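Side-chain contacts in GH5 (PDB 4YHE), which probably hydrolyses the beta-1,4-glucosidic bonds of cellulose as a family 5 endoglucanase built on a TIM barrel: residues N5-F10 against T206-V211; D25-G30 against T35-K40; A196-G201 against E229-N234; W246-S251 against L311-Y316; V299-A302 against D306-F309. All coordinates share one frame; numbering follows the deposited sequence.

Contact 1: residues N5-F10 against T206-V211; sequences NEAVQF and TRYIGV
Y208 carries this contact, laying its ring along F10 and its hydroxyl end against A7 and E6, a worked example of one aromatic seating an N-terminal helix on the rim of a TIM barrel. Along 206-211, R207 first turns its guanidinium aside toward the carbonyls of D153 and L157. Y208 follows, just before strand 209-212, and its ring forms an offset stack with that of F10: the centroids are 3.9 Å apart and the planes only 5° from parallel. The two side chains come in antiparallel, each from its own backbone, and Y208 CD2 lies 3.4 Å from F10 CD2. F10 reaches this place because its CG stands anti to the backbone N (chi1 -180°), which sends the ring off the helix toward Y208. Farther out, Y208 CE1 packs at 4.2 Å on A7 CB. The phenol then ends on a water in the plane of its ring, Y208 OH donating to it at 2.7 Å, and that water donates in turn to E6 OE2 at 2.6 Å. E6 OE2 also forms a salt bridge with R235, beside the tyrosine. I209 enters the barrel sheet, pairing through its backbone with R235 and M237. The chemistry is therefore divided: dispersion between flat rings holds the buried part, while a water accepts from the phenol and donates to a carboxylate whose negative charge is probably stabilised by the neighbouring arginine.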
# COMPACT_ATOMS: atom_id res chain seq x y z
N ASN A 5 18.30 13.55 -1.43
CA ASN A 5 19.19 12.43 -1.53
C ASN A 5 18.69 11.32 -2.51
O ASN A 5 17.62 11.42 -3.09
CB ASN A 5 19.56 11.90 -0.15
CG ASN A 5 18.44 11.12 0.49
OD1 ASN A 5 17.38 10.91 -0.11
ND2 ASN A 5 18.66 10.67 1.70
N GLU A 6 19.52 10.31 -2.73
CA GLU A 6 19.24 9.24 -3.70
C GLU A 6 17.97 8.45 -3.28
O GLU A 6 17.13 8.11 -4.10
CB GLU A 6 20.47 8.34 -3.83
CG GLU A 6 20.37 7.21 -4.85
CD GLU A 6 21.43 6.10 -4.67
OE1 GLU A 6 22.37 6.25 -3.85
OE2 GLU A 6 21.32 5.05 -5.36
N ALA A 7 17.82 8.19 -1.99
CA ALA A 7 16.67 7.45 -1.49
C ALA A 7 15.34 8.12 -1.79
O ALA A 7 14.43 7.44 -2.28
CB ALA A 7 16.80 7.19 -0.01
N VAL A 8 15.21 9.42 -1.52
CA VAL A 8 13.97 10.13 -1.73
C VAL A 8 13.70 10.23 -3.21
O VAL A 8 12.55 10.17 -3.63
CB VAL A 8 13.95 11.53 -1.07
CG1 VAL A 8 12.70 12.32 -1.46
CG2 VAL A 8 14.04 11.38 0.45
N GLN A 9 14.76 10.41 -4.01
CA GLN A 9 14.62 10.36 -5.45
C GLN A 9 14.00 9.04 -5.89
O GLN A 9 13.09 9.04 -6.73
CB GLN A 9 15.98 10.51 -6.16
CG GLN A 9 16.39 11.94 -6.47
CD GLN A 9 17.76 11.98 -7.19
OE1 GLN A 9 18.76 12.39 -6.60
NE2 GLN A 9 17.80 11.50 -8.42
N PHE A 10 14.48 7.95 -5.30
CA PHE A 10 13.93 6.61 -5.61
C PHE A 10 12.44 6.50 -5.26
O PHE A 10 11.63 6.11 -6.12
CB PHE A 10 14.69 5.48 -4.94
CG PHE A 10 14.12 4.14 -5.27
CD1 PHE A 10 14.38 3.56 -6.51
CD2 PHE A 10 13.25 3.49 -4.39
CE1 PHE A 10 13.82 2.33 -6.85
CE2 PHE A 10 12.68 2.26 -4.72
CZ PHE A 10 12.96 1.68 -5.94
N THR A 206 21.18 -4.40 -1.36
CA THR A 206 20.93 -2.97 -1.50
C THR A 206 19.53 -2.66 -2.03
O THR A 206 19.29 -1.57 -2.53
CB THR A 206 21.94 -2.39 -2.48
OG1 THR A 206 21.83 -3.12 -3.70
CG2 THR A 206 23.35 -2.55 -1.93
N ARG A 207 18.64 -3.64 -1.96
CA ARG A 207 17.24 -3.46 -2.35
C ARG A 207 16.57 -2.47 -1.39
O ARG A 207 16.84 -2.50 -0.18
CB ARG A 207 16.51 -4.81 -2.26
CG ARG A 207 15.05 -4.77 -2.71
CD ARG A 207 14.36 -6.14 -2.73
NE ARG A 207 15.13 -7.25 -3.30
CZ ARG A 207 15.56 -7.35 -4.56
NH1 ARG A 207 15.33 -6.41 -5.46
NH2 ARG A 207 16.26 -8.42 -4.92
N TYR A 208 15.70 -1.61 -1.92
CA TYR A 208 14.80 -0.82 -1.07
C TYR A 208 13.79 -1.71 -0.39
O TYR A 208 13.18 -2.57 -1.01
CB TYR A 208 14.11 0.24 -1.87
CG TYR A 208 15.06 1.33 -2.24
CD1 TYR A 208 15.36 2.34 -1.34
CD2 TYR A 208 15.69 1.34 -3.47
CE1 TYR A 208 16.26 3.34 -1.66
CE2 TYR A 208 16.59 2.34 -3.81
CZ TYR A 208 16.87 3.33 -2.89
OH TYR A 208 17.73 4.36 -3.19
N ILE A 209 13.62 -1.50 0.91
CA ILE A 209 12.64 -2.23 1.68
C ILE A 209 11.64 -1.27 2.34
O ILE A 209 12.05 -0.37 3.08
CB ILE A 209 13.29 -3.06 2.77
CG1 ILE A 209 14.28 -4.08 2.19
CG2 ILE A 209 12.23 -3.75 3.61
CD1 ILE A 209 15.11 -4.75 3.25
N GLY A 210 10.35 -1.47 2.06
CA GLY A 210 9.28 -0.68 2.69
C GLY A 210 8.88 -1.30 4.01
O GLY A 210 8.68 -2.50 4.09
N VAL A 211 8.79 -0.48 5.05
CA VAL A 211 8.34 -0.94 6.35
C VAL A 211 7.15 -0.10 6.84
O VAL A 211 7.15 1.14 6.73
CB VAL A 211 9.46 -0.93 7.41
CG1 VAL A 211 10.52 -1.94 7.08
CG2 VAL A 211 10.08 0.45 7.59
O HOH W 1 18.85 4.41 -5.65

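Contact 2: residues D25-G30 against T35-K40; sequences DAHYDG and TGWGNK
The backbones approach most closely at A26 and G36, whose CA atoms are 5.6 Å apart, where a type I beta turn from T35 to G38 folds back on the chain just ahead of strand 27-28, which opens a small beta-hairpin. Both belong to the excursion between the first barrel strand and helix 44-53 of the TIM barrel. W37, inside the turn, lays one face of its indole over the chain of 25-30. A CH-pi contact leads: A26 CA sits 3.6 Å from the centroid of the six-membered ring, 12° off the normal, and A26 CB touches W37 CD2 at 3.5 Å. H27 N lies over the same face. The H27 ring flanks the indole obliquely, planes 50° apart, with W37 CZ2 over its face, 3.7 Å from H27 CD2. With H27 CG wedged between backbone N and carbonyl carbon (chi1 61°), the imidazole can flank the tryptophan and still hydrogen-bond through ND1 to S114 OG. Along the same border of the indole, W37 NE1 is 3.0 Å from H27 O. Y28 approaches the turn edge-on, and near its ring plane Y28 CE2 comes to 3.6 Å from G36 O.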
# COMPACT_ATOMS: atom_id res chain seq x y z
N ASP A 25 -3.60 -11.59 -3.21
CA ASP A 25 -3.94 -11.45 -1.79
C ASP A 25 -5.27 -12.14 -1.39
O ASP A 25 -5.53 -12.29 -0.19
CB ASP A 25 -3.98 -9.96 -1.40
CG ASP A 25 -4.71 -9.07 -2.45
OD1 ASP A 25 -4.46 -9.20 -3.67
OD2 ASP A 25 -5.50 -8.20 -2.04
N ALA A 26 -6.10 -12.51 -2.37
CA ALA A 26 -7.44 -13.02 -2.12
C ALA A 26 -7.32 -14.42 -1.50
O ALA A 26 -6.44 -15.20 -1.88
CB ALA A 26 -8.20 -13.12 -3.42
N HIS A 27 -8.19 -14.73 -0.56
CA HIS A 27 -8.12 -15.99 0.12
C HIS A 27 -9.47 -16.36 0.73
O HIS A 27 -10.32 -15.51 0.94
CB HIS A 27 -7.12 -15.91 1.25
CG HIS A 27 -7.49 -14.89 2.28
ND1 HIS A 27 -8.15 -15.22 3.44
CD2 HIS A 27 -7.34 -13.54 2.30
CE1 HIS A 27 -8.38 -14.13 4.15
NE2 HIS A 27 -7.90 -13.09 3.47
N TYR A 28 -9.62 -17.64 0.99
CA TYR A 28 -10.72 -18.11 1.82
C TYR A 28 -10.38 -19.51 2.29
O TYR A 28 -9.59 -20.23 1.67
CB TYR A 28 -12.07 -18.05 1.10
CG TYR A 28 -12.12 -18.75 -0.24
CD1 TYR A 28 -12.35 -20.13 -0.34
CD2 TYR A 28 -11.94 -18.04 -1.42
CE1 TYR A 28 -12.41 -20.77 -1.57
CE2 TYR A 28 -11.99 -18.66 -2.64
CZ TYR A 28 -12.22 -20.02 -2.73
OH TYR A 28 -12.27 -20.58 -3.97
N ASP A 29 -10.94 -19.86 3.46
CA ASP A 29 -10.71 -21.18 4.07
C ASP A 29 -9.22 -21.48 4.25
O ASP A 29 -8.81 -22.63 4.24
CB ASP A 29 -11.40 -22.29 3.25
CG ASP A 29 -12.90 -22.05 3.08
OD1 ASP A 29 -13.53 -21.43 3.97
OD2 ASP A 29 -13.45 -22.45 2.05
N GLY A 30 -8.42 -20.44 4.45
CA GLY A 30 -7.01 -20.60 4.76
C GLY A 30 -6.04 -20.72 3.60
O GLY A 30 -4.86 -21.06 3.80
N THR A 35 -7.70 -15.98 -8.39
CA THR A 35 -9.08 -15.70 -8.81
C THR A 35 -10.14 -15.83 -7.70
O THR A 35 -11.34 -15.75 -7.98
CB THR A 35 -9.52 -16.60 -9.99
OG1 THR A 35 -9.54 -17.98 -9.58
CG2 THR A 35 -8.60 -16.43 -11.18
N GLY A 36 -9.70 -16.00 -6.46
CA GLY A 36 -10.57 -16.33 -5.35
C GLY A 36 -11.65 -15.32 -5.03
O GLY A 36 -12.71 -15.68 -4.49
N TRP A 37 -11.37 -14.03 -5.29
CA TRP A 37 -12.34 -12.97 -5.08
C TRP A 37 -12.88 -12.41 -6.36
O TRP A 37 -13.39 -11.32 -6.36
CB TRP A 37 -11.78 -11.88 -4.15
CG TRP A 37 -11.62 -12.37 -2.72
CD1 TRP A 37 -12.17 -13.50 -2.15
CD2 TRP A 37 -10.86 -11.73 -1.68
NE1 TRP A 37 -11.78 -13.61 -0.84
CE2 TRP A 37 -10.99 -12.54 -0.51
CE3 TRP A 37 -10.08 -10.57 -1.61
CZ2 TRP A 37 -10.38 -12.21 0.70
CZ3 TRP A 37 -9.45 -10.25 -0.42
CH2 TRP A 37 -9.62 -11.07 0.74
N GLY A 38 -12.82 -13.17 -7.45
CA GLY A 38 -13.59 -12.81 -8.62
C GLY A 38 -12.87 -12.02 -9.69
O GLY A 38 -13.47 -11.72 -10.71
N ASN A 39 -11.60 -11.68 -9.48
CA ASN A 39 -10.80 -11.14 -10.59
C ASN A 39 -10.28 -12.27 -11.43
O ASN A 39 -9.96 -13.33 -10.89
CB ASN A 39 -9.62 -10.29 -10.08
CG ASN A 39 -10.08 -8.92 -9.58
OD1 ASN A 39 -10.63 -8.13 -10.35
ND2 ASN A 39 -9.89 -8.66 -8.29
N LYS A 40 -10.16 -12.04 -12.73
CA LYS A 40 -9.42 -12.94 -13.58
C LYS A 40 -7.92 -12.74 -13.43
O LYS A 40 -7.46 -11.68 -12.98
CB LYS A 40 -9.90 -12.84 -15.03
CG LYS A 40 -11.36 -13.25 -15.16
CD LYS A 40 -11.86 -13.29 -16.59
CE LYS A 40 -13.33 -13.75 -16.65
NZ LYS A 40 -14.29 -13.09 -15.72

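Contact 3: residues A196-G201 against E229-N234; sequences AIRAAG and EDVVPN
R198 reaches from the last turn of helix 181-199 to D230, and it shows how an arginine can join a helix end to an irregular loop by both its stem and its tip. The loop 229-234 leads into strand 236-242, while the helix precedes strand 209-212, so the contact ties together two neighbouring connections of the TIM barrel. Starting at the root, R198 CB lies 4.1 Å from V231 CG2. CG and CD continue past the same methyl, R198 CD at 3.9 Å, and this apolar stem is bent at chi2 (-54°), which brings the head round to the carboxylate. There the grip is side-on: R198 NE donates to D230 OD1 at 2.8 Å, and R198 NH2 to D230 OD2, also at 2.8 Å. Each oxygen offers its syn lone pair, and the guanidinium and carboxylate planes are only 13° apart, the geometry of a two-pronged salt bridge. D230 OD1 takes a second donor, V231 N at 2.8 Å, from above the carboxylate plane. V232 CG2 lies over one face of the guanidinium. The opposite face is covered by I209, whose I209 CD1 is 3.4 Å from R198 CZ. The remaining nitrogen, NH1, bonds to the carbonyls of N204 and R207. With two bonds to the acid, others to backbone carbonyls and hydrocarbon on both faces, the buried guanidinium is held in position and in rotation, and the paired charges probably favour the ionised form of each group.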
# COMPACT_ATOMS: atom_id res chain seq x y z
N ALA A 196 16.26 -10.84 7.55
CA ALA A 196 16.05 -11.95 6.60
C ALA A 196 16.32 -11.57 5.15
O ALA A 196 17.01 -12.30 4.42
CB ALA A 196 14.65 -12.51 6.74
N ILE A 197 15.80 -10.43 4.73
CA ILE A 197 15.98 -9.96 3.37
C ILE A 197 17.45 -9.72 3.06
O ILE A 197 17.98 -10.16 2.02
CB ILE A 197 15.12 -8.71 3.10
CG1 ILE A 197 13.63 -9.11 3.15
CG2 ILE A 197 15.46 -8.08 1.76
CD1 ILE A 197 12.64 -7.96 3.28
N ARG A 198 18.13 -9.05 3.98
CA ARG A 198 19.55 -8.77 3.84
C ARG A 198 20.36 -10.06 3.84
O ARG A 198 21.33 -10.13 3.11
CB ARG A 198 20.05 -7.83 4.94
CG ARG A 198 19.39 -6.45 4.92
CD ARG A 198 19.48 -5.74 3.59
NE ARG A 198 18.88 -4.41 3.65
CZ ARG A 198 18.34 -3.75 2.61
NH1 ARG A 198 18.27 -4.30 1.41
NH2 ARG A 198 17.83 -2.55 2.80
N ALA A 199 19.96 -11.07 4.62
CA ALA A 199 20.65 -12.38 4.62
C ALA A 199 20.40 -13.22 3.34
O ALA A 199 21.05 -14.25 3.14
CB ALA A 199 20.27 -13.19 5.85
N ALA A 200 19.47 -12.82 2.49
CA ALA A 200 19.08 -13.66 1.35
C ALA A 200 20.05 -13.53 0.18
O ALA A 200 19.93 -14.27 -0.80
CB ALA A 200 17.65 -13.31 0.91
N GLY A 201 20.97 -12.57 0.26
CA GLY A 201 22.11 -12.53 -0.68
C GLY A 201 21.85 -11.76 -1.96
O GLY A 201 20.72 -11.36 -2.26
N GLU A 229 17.38 -1.28 12.20
CA GLU A 229 18.83 -1.21 11.98
C GLU A 229 19.16 -2.01 10.73
O GLU A 229 18.74 -3.15 10.62
CB GLU A 229 19.57 -1.78 13.18
CG GLU A 229 19.46 -0.92 14.42
CD GLU A 229 20.11 0.44 14.24
OE1 GLU A 229 21.34 0.50 14.04
OE2 GLU A 229 19.40 1.47 14.29
N ASP A 230 19.87 -1.40 9.78
CA ASP A 230 20.10 -2.01 8.48
C ASP A 230 21.61 -2.18 8.27
O ASP A 230 22.41 -1.51 8.92
CB ASP A 230 19.51 -1.13 7.37
CG ASP A 230 19.16 -1.92 6.10
OD1 ASP A 230 19.47 -3.14 6.02
OD2 ASP A 230 18.57 -1.31 5.18
N VAL A 231 21.97 -3.06 7.33
CA VAL A 231 23.37 -3.36 7.01
C VAL A 231 23.94 -2.39 5.99
O VAL A 231 25.14 -2.40 5.71
CB VAL A 231 23.56 -4.79 6.46
CG1 VAL A 231 22.98 -5.81 7.44
CG2 VAL A 231 22.96 -4.95 5.07
N VAL A 232 23.07 -1.60 5.40
CA VAL A 232 23.46 -0.55 4.46
C VAL A 232 22.62 0.66 4.75
O VAL A 232 21.56 0.53 5.38
CB VAL A 232 23.21 -0.93 3.00
CG1 VAL A 232 24.26 -1.93 2.54
CG2 VAL A 232 21.81 -1.51 2.82
N PRO A 233 23.09 1.84 4.34
CA PRO A 233 22.39 3.08 4.60
C PRO A 233 21.42 3.47 3.49
O PRO A 233 21.61 3.14 2.33
CB PRO A 233 23.54 4.11 4.70
CG PRO A 233 24.53 3.62 3.70
CD PRO A 233 24.46 2.10 3.82
N ASN A 234 20.36 4.16 3.88
CA ASN A 234 19.44 4.78 2.96
C ASN A 234 18.72 3.84 2.01
O ASN A 234 18.45 4.21 0.88
CB ASN A 234 20.16 5.89 2.19
CG ASN A 234 20.97 6.77 3.09
OD1 ASN A 234 22.20 6.72 3.09
ND2 ASN A 234 20.29 7.56 3.89

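Contact 4: residues W246-S251 against L311-Y316; sequences WDYAGS and LYYFRY
This is a buried edge-to-face contact between two tyrosines, Y248 and Y313, joining a short helix of the loop after strand 236-242 to helix 304-323 of the TIM barrel's outer layer. Y248 belongs to that short helix, 246-249; Y313 belongs to helix 304-323, which follows the seventh barrel strand. The edge of the Y248 ring is directed at one face of Y313, with planes at 63° and centroids 5.5 Å apart. Its leading atom, Y248 CE2, stands 4.1 Å from Y313 CG, above the part of the ring nearest the helix. Both side chains leave their helices with CG anti to the backbone N (chi1 172° for Y248, 174° for Y313), which lets them extend toward each other and overlap head to tail. W257 meets both rings, edge-to-face with Y313, making this an aromatic cluster of three. The hydroxyl of Y313 bonds to the backbone carbonyl of D244, so the buried phenol oxygen has a polar partner just ahead of the short helix. The short helix closes with W246 O accepting from G250 N and S251 N. Past the tyrosine pair, A249 CB rests 3.8 Å from Y313 OH.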
# COMPACT_ATOMS: atom_id res chain seq x y z
N TRP A 246 -12.46 8.35 6.10
CA TRP A 246 -13.03 7.09 5.73
C TRP A 246 -14.48 7.20 5.30
O TRP A 246 -14.89 6.53 4.35
CB TRP A 246 -12.92 6.08 6.90
CG TRP A 246 -13.55 4.78 6.56
CD1 TRP A 246 -14.72 4.29 7.04
CD2 TRP A 246 -13.08 3.81 5.61
NE1 TRP A 246 -15.01 3.10 6.47
CE2 TRP A 246 -14.01 2.76 5.60
CE3 TRP A 246 -11.96 3.73 4.79
CZ2 TRP A 246 -13.86 1.64 4.80
CZ3 TRP A 246 -11.80 2.60 4.00
CH2 TRP A 246 -12.75 1.59 4.00
N ASP A 247 -15.29 8.02 5.99
CA ASP A 247 -16.72 8.05 5.66
C ASP A 247 -17.06 8.84 4.35
O ASP A 247 -18.21 8.87 3.89
CB ASP A 247 -17.53 8.50 6.85
CG ASP A 247 -17.68 7.38 7.90
OD1 ASP A 247 -17.61 6.19 7.53
OD2 ASP A 247 -17.83 7.74 9.08
N TYR A 248 -16.04 9.45 3.77
CA TYR A 248 -16.09 9.90 2.38
C TYR A 248 -15.50 8.88 1.40
O TYR A 248 -16.19 8.40 0.49
CB TYR A 248 -15.39 11.25 2.19
CG TYR A 248 -15.30 11.57 0.73
CD1 TYR A 248 -16.45 11.87 0.00
CD2 TYR A 248 -14.11 11.45 0.05
CE1 TYR A 248 -16.39 12.08 -1.38
CE2 TYR A 248 -14.02 11.66 -1.32
CZ TYR A 248 -15.17 11.95 -2.04
OH TYR A 248 -15.09 12.17 -3.43
N ALA A 249 -14.22 8.55 1.58
CA ALA A 249 -13.47 7.76 0.61
C ALA A 249 -13.78 6.27 0.59
O ALA A 249 -13.75 5.64 -0.48
CB ALA A 249 -11.98 7.95 0.80
N GLY A 250 -14.07 5.70 1.76
CA GLY A 250 -14.20 4.28 1.91
C GLY A 250 -15.63 3.78 2.06
O GLY A 250 -16.08 2.98 1.24
N SER A 251 -16.34 4.26 3.07
CA SER A 251 -17.74 3.82 3.28
C SER A 251 -18.70 4.57 2.39
O SER A 251 -19.79 4.08 2.15
CB SER A 251 -18.17 3.94 4.73
OG SER A 251 -18.25 5.30 5.09
N LEU A 311 -12.82 13.06 -8.31
CA LEU A 311 -11.72 13.49 -9.17
C LEU A 311 -10.97 14.66 -8.54
O LEU A 311 -9.75 14.67 -8.57
CB LEU A 311 -12.20 13.84 -10.58
CG LEU A 311 -12.93 12.76 -11.37
CD1 LEU A 311 -13.19 13.20 -12.82
CD2 LEU A 311 -12.11 11.48 -11.40
N TYR A 312 -11.72 15.61 -7.97
CA TYR A 312 -11.16 16.72 -7.20
C TYR A 312 -10.31 16.21 -6.06
O TYR A 312 -9.21 16.64 -5.86
CB TYR A 312 -12.26 17.66 -6.67
CG TYR A 312 -11.76 18.70 -5.72
CD1 TYR A 312 -10.96 19.76 -6.17
CD2 TYR A 312 -12.06 18.64 -4.36
CE1 TYR A 312 -10.47 20.70 -5.31
CE2 TYR A 312 -11.59 19.61 -3.48
CZ TYR A 312 -10.79 20.64 -3.97
OH TYR A 312 -10.30 21.60 -3.15
N TYR A 313 -10.84 15.26 -5.29
CA TYR A 313 -10.05 14.64 -4.24
C TYR A 313 -8.71 14.09 -4.73
O TYR A 313 -7.68 14.39 -4.15
CB TYR A 313 -10.92 13.59 -3.58
CG TYR A 313 -10.30 12.70 -2.55
CD1 TYR A 313 -10.21 13.10 -1.21
CD2 TYR A 313 -9.90 11.42 -2.87
CE1 TYR A 313 -9.72 12.24 -0.23
CE2 TYR A 313 -9.41 10.56 -1.90
CZ TYR A 313 -9.31 10.97 -0.59
OH TYR A 313 -8.83 10.11 0.36
N PHE A 314 -8.71 13.35 -5.85
CA PHE A 314 -7.51 12.81 -6.39
C PHE A 314 -6.56 13.94 -6.84
O PHE A 314 -5.39 13.91 -6.53
CB PHE A 314 -7.81 11.87 -7.57
CG PHE A 314 -8.52 10.55 -7.19
CD1 PHE A 314 -8.35 9.95 -5.97
CD2 PHE A 314 -9.34 9.93 -8.10
CE1 PHE A 314 -8.99 8.76 -5.65
CE2 PHE A 314 -9.95 8.73 -7.83
CZ PHE A 314 -9.78 8.14 -6.59
N ARG A 315 -7.05 14.91 -7.58
CA ARG A 315 -6.16 15.97 -8.01
C ARG A 315 -5.50 16.64 -6.84
O ARG A 315 -4.29 16.81 -6.80
CB ARG A 315 -6.90 17.01 -8.83
CG ARG A 315 -7.38 16.53 -10.17
CD ARG A 315 -7.69 17.74 -11.07
NE ARG A 315 -8.77 18.58 -10.52
CZ ARG A 315 -10.07 18.29 -10.57
NH1 ARG A 315 -10.49 17.17 -11.15
NH2 ARG A 315 -10.96 19.13 -10.05
N TYR A 316 -6.30 17.01 -5.86
CA TYR A 316 -5.78 17.76 -4.70
C TYR A 316 -4.76 16.94 -3.89
O TYR A 316 -3.64 17.39 -3.64
CB TYR A 316 -6.93 18.21 -3.82
CG TYR A 316 -6.54 19.25 -2.80
CD1 TYR A 316 -6.57 20.62 -3.12
CD2 TYR A 316 -6.12 18.89 -1.52
CE1 TYR A 316 -6.15 21.56 -2.21
CE2 TYR A 316 -5.72 19.85 -0.59
CZ TYR A 316 -5.76 21.19 -0.94
OH TYR A 316 -5.40 22.17 -0.05

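Contact 5: residues V299-A302 against D306-F309; sequences VRRA and DEEF
R301 overlaps D306 at the base of the side chains, CB on CB at 3.6 Å, where the loop after the seventh strand of the TIM barrel meets the first turn of helix 304-323. The principle is that of a helix start tied to its own lead-in chain by a carboxylate. E307 supplies it: the E307 chain first extends away from its own backbone N (chi1 -170°), then bends at chi2 and brings the acid back over the loop. E307 OE1 then accepts from R301 N at 2.9 Å with an N-H...O angle of 156°, met nearly along its C-O axis. The aliphatic part of R300 lies against the same group, R300 CG being 3.7 Å from E307 OE1, while the R300 head continues to the carbonyl of S336. E307 OE2 is paired with R310 one turn on, so the carboxylate is gripped at both oxygens. D306 directs its own acid to R389, the last residue of the chain, while its backbone N is bonded to S303 OG. The R301 head does not join these acids. It folds back over V299 and also makes a cation-pi contact with Y248, with NH1 bonded to N255 OD1. One face of the guanidinium has V299 CG2 3.3 Å above its plane, and R301 NE donates to V299 O at 2.9 Å from above the carbonyl plane.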
# COMPACT_ATOMS: atom_id res chain seq x y z
N VAL A 299 -13.67 5.50 -3.34
CA VAL A 299 -14.59 4.78 -4.19
C VAL A 299 -15.29 5.62 -5.25
O VAL A 299 -15.41 6.85 -5.15
CB VAL A 299 -15.63 3.97 -3.40
CG1 VAL A 299 -14.91 2.97 -2.50
CG2 VAL A 299 -16.60 4.86 -2.64
N ARG A 300 -15.74 4.93 -6.28
CA ARG A 300 -16.48 5.51 -7.38
C ARG A 300 -17.88 5.92 -6.93
O ARG A 300 -18.45 5.33 -6.00
CB ARG A 300 -16.58 4.49 -8.53
CG ARG A 300 -17.15 5.05 -9.84
CD ARG A 300 -17.19 4.02 -10.94
NE ARG A 300 -18.20 2.98 -10.74
CZ ARG A 300 -19.49 3.12 -11.06
NH1 ARG A 300 -19.96 4.27 -11.53
NH2 ARG A 300 -20.31 2.11 -10.88
N ARG A 301 -18.45 6.90 -7.62
CA ARG A 301 -19.80 7.36 -7.33
C ARG A 301 -20.76 7.16 -8.49
O ARG A 301 -20.36 7.30 -9.66
CB ARG A 301 -19.77 8.85 -6.98
CG ARG A 301 -18.66 9.23 -6.02
CD ARG A 301 -18.84 8.65 -4.63
NE ARG A 301 -17.54 8.38 -4.02
CZ ARG A 301 -17.22 8.54 -2.73
NH1 ARG A 301 -18.10 8.98 -1.84
NH2 ARG A 301 -15.99 8.26 -2.34
N ALA A 302 -22.03 6.94 -8.19
CA ALA A 302 -23.05 6.77 -9.26
C ALA A 302 -23.41 8.06 -10.02
O ALA A 302 -23.53 8.08 -11.25
CB ALA A 302 -24.29 6.08 -8.70
N ASP A 306 -21.39 13.88 -8.15
CA ASP A 306 -20.57 13.27 -7.08
C ASP A 306 -19.18 12.79 -7.55
O ASP A 306 -18.15 12.99 -6.87
CB ASP A 306 -21.28 12.10 -6.37
CG ASP A 306 -22.47 12.54 -5.52
OD1 ASP A 306 -22.69 13.75 -5.29
OD2 ASP A 306 -23.17 11.64 -5.02
N GLU A 307 -19.15 12.17 -8.72
CA GLU A 307 -17.90 11.72 -9.30
C GLU A 307 -16.93 12.88 -9.47
O GLU A 307 -15.75 12.69 -9.29
CB GLU A 307 -18.10 10.95 -10.62
CG GLU A 307 -16.85 10.24 -11.16
CD GLU A 307 -16.38 9.04 -10.33
OE1 GLU A 307 -16.99 8.75 -9.26
OE2 GLU A 307 -15.39 8.38 -10.74
N GLU A 308 -17.42 14.08 -9.77
CA GLU A 308 -16.48 15.22 -9.90
C GLU A 308 -15.75 15.51 -8.59
O GLU A 308 -14.56 15.90 -8.61
CB GLU A 308 -17.19 16.47 -10.43
CG GLU A 308 -17.59 16.40 -11.91
CD GLU A 308 -16.42 16.17 -12.85
OE1 GLU A 308 -15.41 16.86 -12.73
OE2 GLU A 308 -16.50 15.29 -13.72
N PHE A 309 -16.43 15.30 -7.46
CA PHE A 309 -15.76 15.44 -6.18
C PHE A 309 -14.66 14.42 -5.92
O PHE A 309 -13.66 14.77 -5.36
CB PHE A 309 -16.77 15.43 -5.04
CG PHE A 309 -17.48 16.73 -4.88
CD1 PHE A 309 -16.92 17.76 -4.15
CD2 PHE A 309 -18.70 16.94 -5.52
CE1 PHE A 309 -17.58 18.98 -4.03
CE2 PHE A 309 -19.36 18.14 -5.40
CZ PHE A 309 -18.79 19.17 -4.66

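In the fold
The five contacts fall into two groups and one outlier on the barrel. Contacts 1 and 3 adjoin, centres 12 Å apart, through Y208 CE1 and N234 O (3.5 Å) and through N234 O on A7 CB. Contacts 4 and 5 share helix 304-323 and touch by A249 O to V299 N (2.9 Å), with centres 9 Å apart. Contact 3 lies across the chain's centre from contacts 4 and 5, about 43 Å from contact 5 between centres. Contact 2 stands alone, its nearest atoms about 13 Å from both contacts 4 and 5. It follows the first barrel strand and contact 5 the seventh, at the C-terminal ends of the strands, where family 5 enzymes usually carry their active site.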